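Local coordinates for gSG7 salivary protein (Anopheles stephensi, PDB 6XMB), which blocks reciprocal activation of factor XII and prekallikrein, so preventing bradykinin release in the bitten host, and weakly inhibits the alternative complement pathway, at residues Gly35-Asn38 against Gln39-Pro43. Sequence-based numbering, arbitrary orientation.
Sequences GVQN and QLRNP
The Arg41 side chain starts with CG opposite the backbone N (chi1 -180°) and then bends at chi3 (75°), which lays its guanidinium alongside the Gln37 side chain, itself extended beyond CG and pointing the same way. The two meet one turn apart on helix 6-49, at a pi-bulge: the turn widens at 39-41 before the helix resumes. Gln37 CG sits over one face of the guanidinium, offset toward its rim and 3.3 Å from Arg41 NH1, while the Gln37 amide and the guanidinium planes are nearly parallel, 19° apart. The contact is van der Waals packing of the Gln37 methylene on the guanidinium, with no hydrogen bond between the two side chains.

The backbone records the widening. Gln39 N still bonds to Gly35 O at 3.0 Å in the usual i to i-4 fashion. Val36 O is then shared: a weak bond from Leu40 N and a straight one from Arg41 N at 2.9 Å, five residues on. Asn42 N likewise reaches back five residues to Gln37 O. Pro43 has no N-H to give, so the next amide bond is missing and the helix kinks; Pro43 CD lies 3.4 Å from Asn38 O instead.

On the side toward helix 92-116, Val36 packs on Tyr102 and Leu40 on Ala110. Val36 packs on Ile18 of the second subunit, and Leu40 and Arg41 both on Phe15 of that subunit, so the irregular turn faces both helix 92-116 and the second subunit of the assembly.

Asn42 meets the guanidinium at its edge: OD1 lies in the guanidinium plane, accepting a bond from Arg41 NH2 at 3.3 Å and a weak one from Arg41 NE.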
loop_
_atom_site.group_PDB
_atom_site.type_symbol
_atom_site.label_atom_id
_atom_site.label_comp_id
_atom_site.label_asym_id
_atom_site.label_seq_id
_atom_site.Cartn_x
_atom_site.Cartn_y
_atom_site.Cartn_z
ATOM N N GLY A 35 -13.779 -0.134 -3.223
ATOM C CA GLY A 35 -14.100 -0.870 -4.437
ATOM C C GLY A 35 -14.670 -2.253 -4.144
ATOM O O GLY A 35 -15.711 -2.636 -4.664
ATOM N N VAL A 36 -13.991 -3.001 -3.278
ATOM C CA VAL A 36 -14.474 -4.344 -2.950
ATOM C C VAL A 36 -15.858 -4.270 -2.326
ATOM O O VAL A 36 -16.773 -4.997 -2.726
ATOM C CB VAL A 36 -13.446 -5.059 -2.050
ATOM C CG1 VAL A 36 -14.031 -6.300 -1.396
ATOM C CG2 VAL A 36 -12.249 -5.436 -2.885
ATOM N N GLN A 37 -16.069 -3.342 -1.388
ATOM C CA GLN A 37 -17.379 -3.226 -0.742
ATOM C C GLN A 37 -18.491 -2.912 -1.742
ATOM O O GLN A 37 -19.588 -3.489 -1.675
ATOM C CB GLN A 37 -17.328 -2.155 0.350
ATOM C CG GLN A 37 -16.383 -2.502 1.495
ATOM C CD GLN A 37 -16.314 -1.423 2.585
ATOM O OE1 GLN A 37 -17.005 -0.409 2.524
ATOM N NE2 GLN A 37 -15.481 -1.659 3.590
ATOM N N ASN A 38 -18.234 -1.991 -2.672
ATOM C CA ASN A 38 -19.309 -1.469 -3.504
ATOM C C ASN A 38 -19.619 -2.374 -4.688
ATOM O O ASN A 38 -20.792 -2.634 -4.973
ATOM C CB ASN A 38 -18.956 -0.068 -3.990
ATOM C CG ASN A 38 -18.943 0.952 -2.858
ATOM O OD1 ASN A 38 -19.609 0.772 -1.844
ATOM N ND2 ASN A 38 -18.174 2.011 -3.025
ATOM N N GLN A 39 -18.593 -2.830 -5.414
ATOM C CA GLN A 39 -18.800 -3.633 -6.619
ATOM C C GLN A 39 -18.946 -5.118 -6.341
ATOM O O GLN A 39 -19.378 -5.857 -7.228
ATOM C CB GLN A 39 -17.645 -3.453 -7.596
ATOM C CG GLN A 39 -17.195 -2.034 -7.761
ATOM C CD GLN A 39 -18.206 -1.207 -8.496
ATOM O OE1 GLN A 39 -18.755 -1.637 -9.511
ATOM N NE2 GLN A 39 -18.485 -0.016 -7.978
ATOM N N LEU A 40 -18.590 -5.587 -5.152
ATOM C CA LEU A 40 -18.497 -7.025 -4.971
ATOM C C LEU A 40 -19.269 -7.484 -3.748
ATOM O O LEU A 40 -20.184 -8.300 -3.865
ATOM C CB LEU A 40 -17.029 -7.448 -4.868
ATOM C CG LEU A 40 -16.776 -8.947 -4.751
ATOM C CD1 LEU A 40 -17.263 -9.645 -5.995
ATOM C CD2 LEU A 40 -15.297 -9.243 -4.545
ATOM N N ARG A 41 -18.905 -6.978 -2.571
ATOM C CA ARG A 41 -19.557 -7.430 -1.348
ATOM C C ARG A 41 -21.048 -7.138 -1.390
ATOM O O ARG A 41 -21.877 -8.035 -1.196
ATOM C CB ARG A 41 -18.908 -6.768 -0.133
ATOM C CG ARG A 41 -19.512 -7.179 1.208
ATOM C CD ARG A 41 -19.103 -6.195 2.310
ATOM N NE ARG A 41 -19.841 -4.938 2.196
ATOM C CZ ARG A 41 -19.539 -3.823 2.858
ATOM N NH1 ARG A 41 -18.503 -3.796 3.681
ATOM N NH2 ARG A 41 -20.271 -2.727 2.691
ATOM N N ASN A 42 -21.416 -5.895 -1.678
ATOM C CA ASN A 42 -22.823 -5.517 -1.560
ATOM C C ASN A 42 -23.715 -6.261 -2.534
ATOM O O ASN A 42 -24.705 -6.868 -2.080
ATOM C CB ASN A 42 -22.971 -4.002 -1.710
ATOM C CG ASN A 42 -22.503 -3.253 -0.489
ATOM O OD1 ASN A 42 -22.579 -3.755 0.636
ATOM N ND2 ASN A 42 -22.022 -2.036 -0.697
ATOM N N PRO A 43 -23.448 -6.299 -3.842
ATOM C CA PRO A 43 -24.320 -7.093 -4.719
ATOM C C PRO A 43 -24.355 -8.572 -4.361
ATOM O O PRO A 43 -25.398 -9.208 -4.530
ATOM C CB PRO A 43 -23.737 -6.851 -6.115
ATOM C CG PRO A 43 -22.353 -6.369 -5.875
ATOM C CD PRO A 43 -22.400 -5.600 -4.611
#